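Local atomic coordinates of peptide chain release factor subunit 1 (Aeropyrum pernix, PDB entry 3AGK), a protein that probably directs the termination of translation in response to the stop codons UAA, UAG and UGA. Residues N141-I146 with V273-M278; I146-D151 with Q232-G237; I155-L158 with L163-L166; L213-V218 with D241-K246; V253-Q258 with L263-M268. One frame throughout, in Å; residues are numbered along the deposited sequence.

How the contacts relate
All five contacts lie in domain 2 and are built on or around its mixed five-stranded sheet. Contacts 1 and 2 share strand 142-149 and its residue I146, with centres about 19 Å apart. Contact 3 is the pairing within the hairpin beside that strand. Its centre is about 10 Å from that of contact 1, and I143 O and I145 O probably accept hydrogen bonds from L158 N and G156 N. L263 of contact 5 packs on the hairpin. Contact 4 involves helix 188-215 and contact 5 helix 259-269, with centres about 21 Å apart. The GGQ loop characteristic of this family falls between strand 162-170 and helix 188-215 and is not modelled.

Contact 1 of 5, residues N141-I146 with V273-M278; sequences NAIGII and VVEAQM
I143 carries this contact from strand 142-149 into the turn at V273-E275. Its CB holds two branches. With CG1 anti to the carbonyl carbon (chi1 -57°), this branch points at the turn and meets E275 CB, 3.6 Å from I143 CG1. It also comes near CG2 of V273. One bond further, I143 CD1 is the tip. It lies 3.6 Å from E275 CB. The I143 and V273 side chains reach toward each other tip to tip, with I143 CD1 4.0 Å from V273 CG2. The same CD1 is 3.9 Å from E275 OE1. I143 and E275 cross at about a right angle.

Strand 142-149 is the central strand of the mixed sheet of domain 2. Residues 273-276 lie in the link between helix 259-269 and the long helix 277-294, with a short 3-10 turn at 274-276. This turn packs beside the start of the central strand.

E275 bends at its second torsion (chi2 80°), which folds the carboxylate back over the I143 tip. Its aliphatic part also packs beside the backbone of N141, where N141 O is 3.6 Å from E275 CB. No hydrogen bond crosses between the segments. Cutting I143 back to alanine is likely to leave V273 CG2 without its partner methyl and open a gap under the E275 side chain. I143 also touches I223, and E275 touches K220, both of strand 219-226.

Contact 2 of 5, residues I146-D151 with Q232-G237; sequences IIVERD and QEFVEG
V148 CG2 sits over one face of the F234 ring, and this is the tight part of the contact. The methyl is 4.2 Å from the ring centroid and 25° off the ring normal, a CH-pi contact. It is displaced toward the rim, with F234 CD2 as its nearest ring atom at 3.8 Å. The other methyl, V148 CG1, comes within 4.1 Å of F234 CB, at the root of the ring. V148 thus uses both branches, one on the ring and one on the stem. The two side chains cross at about a right angle.

F234 reaches the strand because its ring carbon CG is anti to the backbone N (chi1 179°). That torsion carries the ring out from helix 230-236 toward the sheet.

I146 adds a looser touch. Its CG2 is 4.2 Å from F234 CE2 and meets the ring obliquely. All three residues are buried. The F234 side chain also touches V202 of helix 188-215, and V148 touches F199 of that helix.

The flanking polar side is different. E233 and R150 are both exposed, and neither side chain touches the opposite segment. No hydrogen bond joins the two segments. The contact rests on apolar side chains alone.

Strand 219-226 and the short, weakly bonded strand 253-254 are parallel neighbours in the sheet, and helices 230-236 and 242-245 lie in the connection between them. F234 thus belongs to the helical connection of a beta-alpha-beta crossover, packed on the sheet face that also meets helix 188-215.

Contact 3 of 5, residues I155-L158 with L163-L166; sequences IGLL and LEVL
L166 N gives to I155 O at 2.7 Å, the first of three backbone hydrogen bonds between these strands. L157 and E164 make a reciprocal pair. L157 N gives to E164 O at 2.9 Å, and E164 N gives to L157 O at 3.1 Å. This is an antiparallel hydrogen-bonded pair. G156 with V165 and L158 with L163 are the non-hydrogen-bonded pairs on either side of it. L157 O also receives a CA-H...O contact from L163 CA at 3.5 Å.

Strands 152-159 and 162-170 form a beta hairpin at one edge of the domain 2 sheet. Strand 162-170 is outermost within this chain, and strand 152-159 is bonded on its other side to strand 142-149.

The apolar contacts fall on two faces. On one face L158 and L163 cross obliquely, with L158 CD1 4.0 Å from L163 CB. Both leucines also touch Y279 of helix 277-294. On the other face L157 packs on L166, whose CD1 is 3.8 Å from L157 CB. L157 touches L213 of helix 188-215 on this face too.

The mixed contacts involve E164, which is exposed. Its CG stands between the backbone N and the carbonyl carbon (chi1 63°), and the chain then runs extended. It lies side by side with L157, pointing the same way. E164 CG passes 3.7 Å from L157 O, and the carboxylate OE2 of E164 is 3.8 Å from L157 CD2.

Contact 4 of 5, residues L213-V218 with D241-K246; sequences LAEKGV and DYRLKK
E215 and R243 meet through their charged ends in a salt bridge. R243 NH1 donates to E215 OE1 at 3.2 Å, with a fairly straight N-H...O angle of 161°. A second bond from R243 NE to the same oxygen is longer and weak. OE1 lies at the guanidinium edge, almost in its plane. The carboxylate plane stands 75° to that of the guanidinium, and NH1 meets OE1 from well above the carboxylate.

R243 bends at chi2 (108°) and chi3, which brings its end round between E215 and D241. Its NH2 makes a second ion pair with D241 OD1, 2.7 Å away, whose hydrogen bond is weak. One arginine thus joins two carboxylates in a salt-bridge network.

D241 is the N-cap of the short helix 242-245. The first turn of this helix, through R243 and L244, meets the end of helix 188-215, where G217 leaves the helix with positive phi in a Schellman motif. D241 O accepts from both L244 N and K245 N.

Beneath the charges the helices touch through apolar side chains. A214 CB is 4.2 Å from L244 CD2. L244 is buried and also packs on L210 and V211 of the long helix, and both A214 and L244 touch L219 of strand 219-226.

Contact 5 of 5, residues V253-Q258 with L263-M268; sequences VDVAYQ and LKEAVM
E265 lies against V255, the two side chains coming from opposite directions. E265 has its CG anti to the backbone N (chi1 176°) and runs on extended. This takes its carboxylate past V255 to the next residue, where E265 OE1 accepts a hydrogen bond from A256 N at 3.1 Å. The bond is nearly straight, with an N-H...O angle of 166°, and the donor sits above the carboxylate plane.

V255 lies along the stem of E265. Its CG2 is only 3.2 Å from E265 CG, a tight approach. The same methyl lies 3.5 Å from A266 N and 3.9 Å from A266 CB.

The short, weakly bonded strand 253-254 is an outermost strand of the domain 2 sheet within this chain, and the loop after it leads into helix 259-269. The contact folds that helix back on the strand and loop. With alanine at E265, A256 N would probably lose this acceptor and V255 CG2 its contact with the glutamate CG.

A266 is touched at its backbone as well as its CB: V253 CG1 is 4.0 Å from A266 CA. Beyond the contact, the same helix lies over the sheet, with L263 and V267 both on I145.

Contact 1 of 5, residues N141-I146 with V273-M278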
# COMPACT_ATOMS: atom_id res chain seq x y z
N ASN A 141 -4.75 -1.51 8.69
CA ASN A 141 -4.16 -2.74 9.20
C ASN A 141 -2.65 -2.86 9.00
O ASN A 141 -2.11 -3.96 8.91
CB ASN A 141 -4.87 -3.96 8.59
CG ASN A 141 -4.63 -4.08 7.10
OD1 ASN A 141 -5.13 -5.01 6.47
ND2 ASN A 141 -3.87 -3.16 6.53
N ALA A 142 -1.96 -1.73 8.95
CA ALA A 142 -0.53 -1.74 8.69
C ALA A 142 0.29 -2.08 9.94
O ALA A 142 -0.00 -1.63 11.06
CB ALA A 142 -0.09 -0.40 8.11
N ILE A 143 1.32 -2.89 9.72
CA ILE A 143 2.32 -3.20 10.74
C ILE A 143 3.71 -2.71 10.31
O ILE A 143 4.17 -3.02 9.20
CB ILE A 143 2.39 -4.72 10.97
CG1 ILE A 143 1.00 -5.25 11.37
CG2 ILE A 143 3.49 -5.08 11.98
CD1 ILE A 143 0.49 -4.67 12.67
N GLY A 144 4.35 -1.94 11.18
CA GLY A 144 5.73 -1.51 10.97
C GLY A 144 6.65 -2.57 11.55
O GLY A 144 6.31 -3.25 12.51
N ILE A 145 7.80 -2.76 10.94
CA ILE A 145 8.79 -3.71 11.43
C ILE A 145 10.16 -3.05 11.46
O ILE A 145 10.58 -2.42 10.47
CB ILE A 145 8.84 -4.97 10.55
CG1 ILE A 145 7.43 -5.50 10.30
CG2 ILE A 145 9.77 -6.05 11.18
CD1 ILE A 145 7.26 -6.07 8.94
N ILE A 146 10.84 -3.17 12.60
CA ILE A 146 12.21 -2.71 12.77
C ILE A 146 13.07 -3.91 13.16
O ILE A 146 12.85 -4.52 14.20
CB ILE A 146 12.33 -1.59 13.84
CG1 ILE A 146 11.40 -0.43 13.50
CG2 ILE A 146 13.77 -1.07 13.93
CD1 ILE A 146 11.03 0.46 14.69
N VAL A 273 0.63 -11.22 16.52
CA VAL A 273 0.06 -10.05 15.84
C VAL A 273 -0.94 -10.43 14.74
O VAL A 273 -0.61 -11.12 13.78
CB VAL A 273 1.14 -9.01 15.41
CG1 VAL A 273 2.55 -9.56 15.53
CG2 VAL A 273 0.85 -8.41 14.02
N VAL A 274 -2.17 -9.98 14.93
CA VAL A 274 -3.32 -10.43 14.13
C VAL A 274 -3.27 -9.90 12.71
O VAL A 274 -3.65 -10.60 11.76
CB VAL A 274 -4.63 -9.93 14.75
CG1 VAL A 274 -5.78 -10.16 13.81
CG2 VAL A 274 -4.88 -10.61 16.08
N GLU A 275 -2.83 -8.65 12.57
CA GLU A 275 -2.74 -7.98 11.27
C GLU A 275 -1.73 -8.67 10.35
O GLU A 275 -1.62 -8.35 9.18
CB GLU A 275 -2.36 -6.50 11.46
CG GLU A 275 -3.40 -5.65 12.17
CD GLU A 275 -3.40 -5.81 13.68
OE1 GLU A 275 -2.57 -6.59 14.21
OE2 GLU A 275 -4.23 -5.16 14.35
N ALA A 276 -0.98 -9.62 10.90
CA ALA A 276 -0.00 -10.36 10.11
C ALA A 276 -0.51 -11.72 9.61
O ALA A 276 0.21 -12.44 8.93
CB ALA A 276 1.26 -10.55 10.93
N GLN A 277 -1.75 -12.08 9.94
CA GLN A 277 -2.26 -13.41 9.57
C GLN A 277 -2.45 -13.58 8.06
O GLN A 277 -2.18 -14.65 7.49
CB GLN A 277 -3.56 -13.74 10.32
CG GLN A 277 -3.91 -15.22 10.29
CD GLN A 277 -2.77 -16.08 10.84
OE1 GLN A 277 -2.27 -15.84 11.94
NE2 GLN A 277 -2.35 -17.06 10.06
N MET A 278 -2.92 -12.52 7.41
CA MET A 278 -3.15 -12.61 5.99
C MET A 278 -1.85 -12.93 5.23
O MET A 278 -1.85 -13.73 4.29
CB MET A 278 -3.78 -11.32 5.48
CG MET A 278 -4.19 -11.37 4.04
SD MET A 278 -5.09 -9.88 3.56
CE MET A 278 -4.65 -9.79 1.83

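Contact 2 of 5, residues I146-D151 with Q232-G237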
# COMPACT_ATOMS: atom_id res chain seq x y z
N ILE A 146 10.84 -3.17 12.60
CA ILE A 146 12.21 -2.71 12.77
C ILE A 146 13.07 -3.91 13.16
O ILE A 146 12.85 -4.52 14.20
CB ILE A 146 12.33 -1.59 13.84
CG1 ILE A 146 11.40 -0.43 13.50
CG2 ILE A 146 13.77 -1.07 13.93
CD1 ILE A 146 11.03 0.46 14.69
N ILE A 147 14.01 -4.27 12.28
CA ILE A 147 15.06 -5.25 12.58
C ILE A 147 16.30 -4.50 13.03
O ILE A 147 16.80 -3.62 12.32
CB ILE A 147 15.39 -6.13 11.36
CG1 ILE A 147 14.12 -6.80 10.81
CG2 ILE A 147 16.42 -7.20 11.72
CD1 ILE A 147 14.36 -7.48 9.49
N VAL A 148 16.79 -4.83 14.23
CA VAL A 148 17.89 -4.06 14.81
C VAL A 148 19.07 -4.95 15.13
O VAL A 148 18.92 -6.02 15.72
CB VAL A 148 17.51 -3.38 16.14
CG1 VAL A 148 18.57 -2.33 16.48
CG2 VAL A 148 16.14 -2.76 16.08
N GLU A 149 20.24 -4.47 14.75
CA GLU A 149 21.50 -5.02 15.20
C GLU A 149 22.34 -3.84 15.66
O GLU A 149 22.04 -2.70 15.32
CB GLU A 149 22.24 -5.72 14.06
CG GLU A 149 21.75 -7.12 13.78
CD GLU A 149 22.58 -7.81 12.72
OE1 GLU A 149 23.66 -8.35 13.06
OE2 GLU A 149 22.15 -7.82 11.55
N ARG A 150 23.38 -4.13 16.43
CA ARG A 150 24.27 -3.08 16.94
C ARG A 150 24.77 -2.16 15.83
O ARG A 150 24.97 -0.96 16.05
CB ARG A 150 25.47 -3.72 17.63
CG ARG A 150 26.49 -4.26 16.64
CD ARG A 150 27.36 -5.35 17.24
NE ARG A 150 28.34 -4.82 18.19
CZ ARG A 150 29.65 -5.00 18.09
NH1 ARG A 150 30.16 -5.70 17.09
NH2 ARG A 150 30.46 -4.48 19.00
N ASP A 151 24.98 -2.71 14.64
CA ASP A 151 25.60 -1.93 13.56
C ASP A 151 24.85 -2.01 12.23
O ASP A 151 25.41 -1.69 11.17
CB ASP A 151 27.04 -2.39 13.35
CG ASP A 151 27.11 -3.78 12.75
OD1 ASP A 151 26.07 -4.47 12.77
OD2 ASP A 151 28.18 -4.17 12.25
N GLN A 232 16.45 -5.56 22.41
CA GLN A 232 16.03 -5.27 23.78
C GLN A 232 16.60 -3.90 24.21
O GLN A 232 15.88 -3.06 24.77
CB GLN A 232 16.51 -6.35 24.76
CG GLN A 232 15.92 -7.75 24.51
CD GLN A 232 16.01 -8.66 25.73
OE1 GLN A 232 16.33 -8.20 26.83
NE2 GLN A 232 15.73 -9.96 25.54
N GLU A 233 17.88 -3.68 23.93
CA GLU A 233 18.51 -2.40 24.22
C GLU A 233 17.80 -1.29 23.46
O GLU A 233 17.47 -0.24 24.03
CB GLU A 233 20.02 -2.45 23.89
CG GLU A 233 20.79 -3.49 24.74
CD GLU A 233 22.29 -3.62 24.41
OE1 GLU A 233 22.73 -3.24 23.30
OE2 GLU A 233 23.03 -4.12 25.28
N PHE A 234 17.53 -1.53 22.19
CA PHE A 234 16.90 -0.51 21.35
C PHE A 234 15.54 -0.10 21.90
O PHE A 234 15.19 1.09 21.91
CB PHE A 234 16.71 -1.05 19.93
CG PHE A 234 16.04 -0.09 19.00
CD1 PHE A 234 16.74 1.00 18.48
CD2 PHE A 234 14.71 -0.28 18.64
CE1 PHE A 234 16.12 1.90 17.61
CE2 PHE A 234 14.09 0.60 17.77
CZ PHE A 234 14.80 1.70 17.26
N VAL A 235 14.77 -1.08 22.36
CA VAL A 235 13.43 -0.81 22.85
C VAL A 235 13.44 -0.15 24.23
O VAL A 235 12.62 0.72 24.53
CB VAL A 235 12.56 -2.10 22.86
CG1 VAL A 235 11.42 -1.95 23.80
CG2 VAL A 235 12.04 -2.36 21.46
N GLU A 236 14.39 -0.53 25.07
CA GLU A 236 14.44 0.06 26.40
C GLU A 236 14.92 1.52 26.43
O GLU A 236 14.61 2.25 27.37
CB GLU A 236 15.29 -0.81 27.32
CG GLU A 236 14.71 -2.19 27.54
CD GLU A 236 15.61 -3.05 28.41
OE1 GLU A 236 16.82 -2.76 28.49
OE2 GLU A 236 15.09 -4.02 29.01
N GLY A 237 15.69 1.93 25.43
CA GLY A 237 16.19 3.29 25.35
C GLY A 237 15.16 4.25 24.79
O GLY A 237 13.99 3.89 24.64

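Contact 3 of 5, residues I155-L158 with L163-L166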
# COMPACT_ATOMS: atom_id res chain seq x y z
N ILE A 155 14.11 -1.22 8.20
CA ILE A 155 12.76 -0.76 8.50
C ILE A 155 11.81 -1.22 7.38
O ILE A 155 12.08 -0.99 6.19
CB ILE A 155 12.72 0.76 8.73
CG1 ILE A 155 13.74 1.11 9.82
CG2 ILE A 155 11.31 1.24 9.13
CD1 ILE A 155 14.04 2.57 9.93
N GLY A 156 10.72 -1.90 7.75
CA GLY A 156 9.81 -2.45 6.76
C GLY A 156 8.36 -2.11 7.07
O GLY A 156 8.04 -1.55 8.12
N LEU A 157 7.48 -2.48 6.15
CA LEU A 157 6.07 -2.18 6.29
C LEU A 157 5.22 -3.32 5.74
O LEU A 157 5.43 -3.77 4.62
CB LEU A 157 5.74 -0.88 5.55
CG LEU A 157 4.31 -0.40 5.76
CD1 LEU A 157 4.05 -0.08 7.23
CD2 LEU A 157 4.03 0.80 4.88
N LEU A 158 4.27 -3.79 6.55
CA LEU A 158 3.34 -4.83 6.10
C LEU A 158 1.91 -4.30 6.04
O LEU A 158 1.42 -3.73 7.01
CB LEU A 158 3.37 -6.03 7.04
CG LEU A 158 2.40 -7.17 6.70
CD1 LEU A 158 2.92 -7.92 5.47
CD2 LEU A 158 2.21 -8.10 7.91
N LEU A 163 4.58 -7.00 1.76
CA LEU A 163 5.70 -6.69 2.64
C LEU A 163 6.82 -6.01 1.87
O LEU A 163 7.26 -6.52 0.83
CB LEU A 163 6.24 -7.97 3.25
CG LEU A 163 7.41 -7.86 4.22
CD1 LEU A 163 7.01 -7.09 5.49
CD2 LEU A 163 7.83 -9.27 4.55
N GLU A 164 7.28 -4.88 2.37
CA GLU A 164 8.30 -4.09 1.69
C GLU A 164 9.34 -3.51 2.64
O GLU A 164 9.06 -3.24 3.83
CB GLU A 164 7.64 -2.97 0.88
CG GLU A 164 6.89 -1.95 1.74
CD GLU A 164 6.29 -0.81 0.92
OE1 GLU A 164 6.75 -0.58 -0.21
OE2 GLU A 164 5.36 -0.14 1.41
N VAL A 165 10.54 -3.34 2.10
CA VAL A 165 11.63 -2.68 2.80
C VAL A 165 11.46 -1.19 2.59
O VAL A 165 11.34 -0.75 1.45
CB VAL A 165 12.99 -3.13 2.24
CG1 VAL A 165 14.10 -2.19 2.72
CG2 VAL A 165 13.29 -4.56 2.64
N LEU A 166 11.42 -0.41 3.67
CA LEU A 166 11.32 1.05 3.56
C LEU A 166 12.70 1.68 3.58
O LEU A 166 12.95 2.64 2.87
CB LEU A 166 10.47 1.65 4.69
CG LEU A 166 8.99 1.29 4.66
CD1 LEU A 166 8.22 2.03 5.74
CD2 LEU A 166 8.40 1.57 3.27

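Contact 4 of 5, residues L213-V218 with D241-K246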
# COMPACT_ATOMS: atom_id res chain seq x y z
N LEU A 213 2.14 7.41 9.64
CA LEU A 213 1.21 6.30 9.47
C LEU A 213 0.40 6.07 10.75
O LEU A 213 -0.81 5.86 10.69
CB LEU A 213 1.98 5.04 9.08
CG LEU A 213 2.22 4.84 7.58
CD1 LEU A 213 2.60 6.14 6.89
CD2 LEU A 213 3.27 3.76 7.33
N ALA A 214 1.07 6.13 11.90
CA ALA A 214 0.41 5.90 13.18
C ALA A 214 -0.57 7.03 13.47
O ALA A 214 -1.63 6.81 14.07
CB ALA A 214 1.43 5.78 14.29
N GLU A 215 -0.21 8.23 13.05
CA GLU A 215 -1.08 9.37 13.26
C GLU A 215 -2.31 9.31 12.36
O GLU A 215 -3.41 9.66 12.80
CB GLU A 215 -0.31 10.65 13.05
CG GLU A 215 0.82 10.77 14.04
CD GLU A 215 1.10 12.19 14.41
OE1 GLU A 215 0.98 12.52 15.60
OE2 GLU A 215 1.44 12.96 13.49
N LYS A 216 -2.13 8.86 11.12
CA LYS A 216 -3.26 8.69 10.21
C LYS A 216 -4.16 7.54 10.65
O LYS A 216 -5.21 7.32 10.05
CB LYS A 216 -2.79 8.42 8.78
CG LYS A 216 -2.19 9.61 8.05
CD LYS A 216 -1.90 9.25 6.59
CE LYS A 216 -1.34 7.83 6.48
NZ LYS A 216 -1.11 7.39 5.07
N GLY A 217 -3.75 6.79 11.67
CA GLY A 217 -4.52 5.65 12.16
C GLY A 217 -4.34 4.36 11.38
O GLY A 217 -4.86 3.31 11.75
N VAL A 218 -3.59 4.45 10.29
CA VAL A 218 -3.26 3.32 9.44
C VAL A 218 -2.35 2.29 10.12
O VAL A 218 -2.50 1.08 9.92
CB VAL A 218 -2.55 3.82 8.18
CG1 VAL A 218 -1.94 2.67 7.43
CG2 VAL A 218 -3.52 4.59 7.30
N ASP A 241 10.30 6.84 18.90
CA ASP A 241 9.25 7.79 19.26
C ASP A 241 8.16 7.11 20.10
O ASP A 241 7.74 5.99 19.81
CB ASP A 241 8.62 8.41 18.00
CG ASP A 241 7.56 9.48 18.33
OD1 ASP A 241 7.80 10.66 18.03
OD2 ASP A 241 6.50 9.14 18.89
N TYR A 242 7.69 7.81 21.14
CA TYR A 242 6.68 7.28 22.04
C TYR A 242 5.38 6.86 21.35
O TYR A 242 4.73 5.91 21.80
CB TYR A 242 6.37 8.30 23.15
CG TYR A 242 5.52 9.47 22.69
CD1 TYR A 242 6.11 10.58 22.07
CD2 TYR A 242 4.15 9.49 22.90
CE1 TYR A 242 5.34 11.66 21.66
CE2 TYR A 242 3.37 10.57 22.49
CZ TYR A 242 3.97 11.65 21.86
OH TYR A 242 3.20 12.71 21.46
N ARG A 243 4.98 7.56 20.28
CA ARG A 243 3.80 7.14 19.52
C ARG A 243 3.96 5.73 18.97
O ARG A 243 2.98 5.00 18.85
CB ARG A 243 3.47 8.09 18.37
CG ARG A 243 2.98 9.44 18.82
CD ARG A 243 4.04 10.47 18.56
NE ARG A 243 3.64 11.42 17.55
CZ ARG A 243 4.47 12.31 17.01
NH1 ARG A 243 4.03 13.15 16.08
NH2 ARG A 243 5.73 12.34 17.38
N LEU A 244 5.20 5.36 18.63
CA LEU A 244 5.45 4.00 18.15
C LEU A 244 5.61 3.03 19.32
O LEU A 244 5.19 1.87 19.26
CB LEU A 244 6.69 3.97 17.27
CG LEU A 244 6.62 4.80 15.99
CD1 LEU A 244 7.83 4.51 15.11
CD2 LEU A 244 5.33 4.50 15.24
N LYS A 245 6.23 3.51 20.39
CA LYS A 245 6.42 2.67 21.56
C LYS A 245 5.05 2.17 22.06
O LYS A 245 4.92 1.01 22.46
CB LYS A 245 7.16 3.43 22.64
CG LYS A 245 8.69 3.28 22.61
CD LYS A 245 9.12 2.55 23.89
CE LYS A 245 10.60 2.58 24.15
NZ LYS A 245 11.00 3.79 24.90
N LYS A 246 4.05 3.05 22.04
CA LYS A 246 2.70 2.72 22.48
C LYS A 246 2.10 1.46 21.84
O LYS A 246 1.33 0.74 22.47
CB LYS A 246 1.75 3.89 22.21
CG LYS A 246 0.30 3.56 22.49
CD LYS A 246 -0.61 4.74 22.21
CE LYS A 246 -2.06 4.36 22.42
NZ LYS A 246 -2.95 5.54 22.29

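Contact 5 of 5, residues V253-Q258 with L263-M268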
# COMPACT_ATOMS: atom_id res chain seq x y z
N VAL A 253 11.04 -10.25 18.63
CA VAL A 253 11.16 -11.43 17.78
C VAL A 253 12.60 -11.72 17.37
O VAL A 253 13.26 -10.85 16.81
CB VAL A 253 10.31 -11.28 16.50
CG1 VAL A 253 10.54 -12.46 15.57
CG2 VAL A 253 8.83 -11.11 16.86
N ASP A 254 13.07 -12.93 17.64
CA ASP A 254 14.41 -13.36 17.26
C ASP A 254 14.46 -13.73 15.80
O ASP A 254 13.74 -14.60 15.33
CB ASP A 254 14.87 -14.55 18.12
CG ASP A 254 14.93 -14.20 19.58
OD1 ASP A 254 15.89 -13.47 19.97
OD2 ASP A 254 14.02 -14.61 20.33
N VAL A 255 15.33 -13.04 15.08
CA VAL A 255 15.43 -13.20 13.65
C VAL A 255 16.90 -13.08 13.31
O VAL A 255 17.63 -12.32 13.94
CB VAL A 255 14.61 -12.08 12.99
CG1 VAL A 255 15.26 -11.55 11.77
CG2 VAL A 255 13.19 -12.56 12.72
N ALA A 256 17.34 -13.85 12.32
CA ALA A 256 18.75 -13.94 11.98
C ALA A 256 19.19 -12.98 10.88
O ALA A 256 20.37 -12.63 10.81
CB ALA A 256 19.10 -15.39 11.58
N TYR A 257 18.26 -12.57 10.03
CA TYR A 257 18.64 -11.82 8.83
C TYR A 257 18.10 -10.40 8.80
O TYR A 257 17.26 -10.02 9.61
CB TYR A 257 18.20 -12.57 7.58
CG TYR A 257 18.86 -13.92 7.42
CD1 TYR A 257 18.19 -15.08 7.78
CD2 TYR A 257 20.16 -14.02 6.92
CE1 TYR A 257 18.80 -16.33 7.64
CE2 TYR A 257 20.77 -15.26 6.78
CZ TYR A 257 20.08 -16.41 7.14
OH TYR A 257 20.70 -17.63 7.00
N GLN A 258 18.61 -9.62 7.85
CA GLN A 258 18.17 -8.25 7.60
C GLN A 258 17.53 -8.23 6.23
O GLN A 258 17.35 -9.28 5.62
CB GLN A 258 19.38 -7.30 7.64
CG GLN A 258 19.99 -7.13 9.03
CD GLN A 258 19.37 -6.00 9.83
OE1 GLN A 258 18.57 -5.22 9.30
NE2 GLN A 258 19.74 -5.90 11.10
N LEU A 263 12.68 -9.40 7.32
CA LEU A 263 11.32 -8.87 7.49
C LEU A 263 10.29 -9.99 7.42
O LEU A 263 9.37 -10.06 8.25
CB LEU A 263 11.02 -7.85 6.38
CG LEU A 263 11.66 -6.47 6.47
CD1 LEU A 263 11.22 -5.61 5.29
CD2 LEU A 263 11.28 -5.81 7.80
N LYS A 264 10.47 -10.87 6.44
CA LYS A 264 9.60 -12.04 6.29
C LYS A 264 9.68 -12.89 7.54
O LYS A 264 8.64 -13.26 8.10
CB LYS A 264 10.00 -12.87 5.06
CG LYS A 264 9.15 -14.16 4.87
CD LYS A 264 9.56 -14.85 3.58
CE LYS A 264 8.63 -15.97 3.21
NZ LYS A 264 8.89 -16.42 1.80
N GLU A 265 10.90 -13.18 7.98
CA GLU A 265 11.09 -14.01 9.17
C GLU A 265 10.40 -13.43 10.41
O GLU A 265 9.76 -14.16 11.17
CB GLU A 265 12.57 -14.27 9.46
CG GLU A 265 12.76 -15.07 10.75
CD GLU A 265 14.17 -15.64 10.95
OE1 GLU A 265 15.16 -15.02 10.48
OE2 GLU A 265 14.27 -16.71 11.60
N ALA A 266 10.50 -12.12 10.60
CA ALA A 266 9.88 -11.48 11.75
C ALA A 266 8.36 -11.57 11.69
O ALA A 266 7.69 -11.81 12.71
CB ALA A 266 10.30 -10.04 11.83
N VAL A 267 7.81 -11.37 10.50
CA VAL A 267 6.38 -11.46 10.31
C VAL A 267 5.87 -12.90 10.53
O VAL A 267 4.87 -13.12 11.21
CB VAL A 267 5.96 -10.90 8.92
CG1 VAL A 267 4.48 -11.14 8.65
CG2 VAL A 267 6.28 -9.39 8.86
N MET A 268 6.57 -13.88 9.97
CA MET A 268 6.17 -15.26 10.19
C MET A 268 6.24 -15.62 11.67
O MET A 268 5.46 -16.45 12.13
CB MET A 268 7.00 -16.24 9.36
CG MET A 268 6.91 -16.01 7.86
SD MET A 268 5.21 -16.07 7.21
CE MET A 268 4.70 -17.77 7.58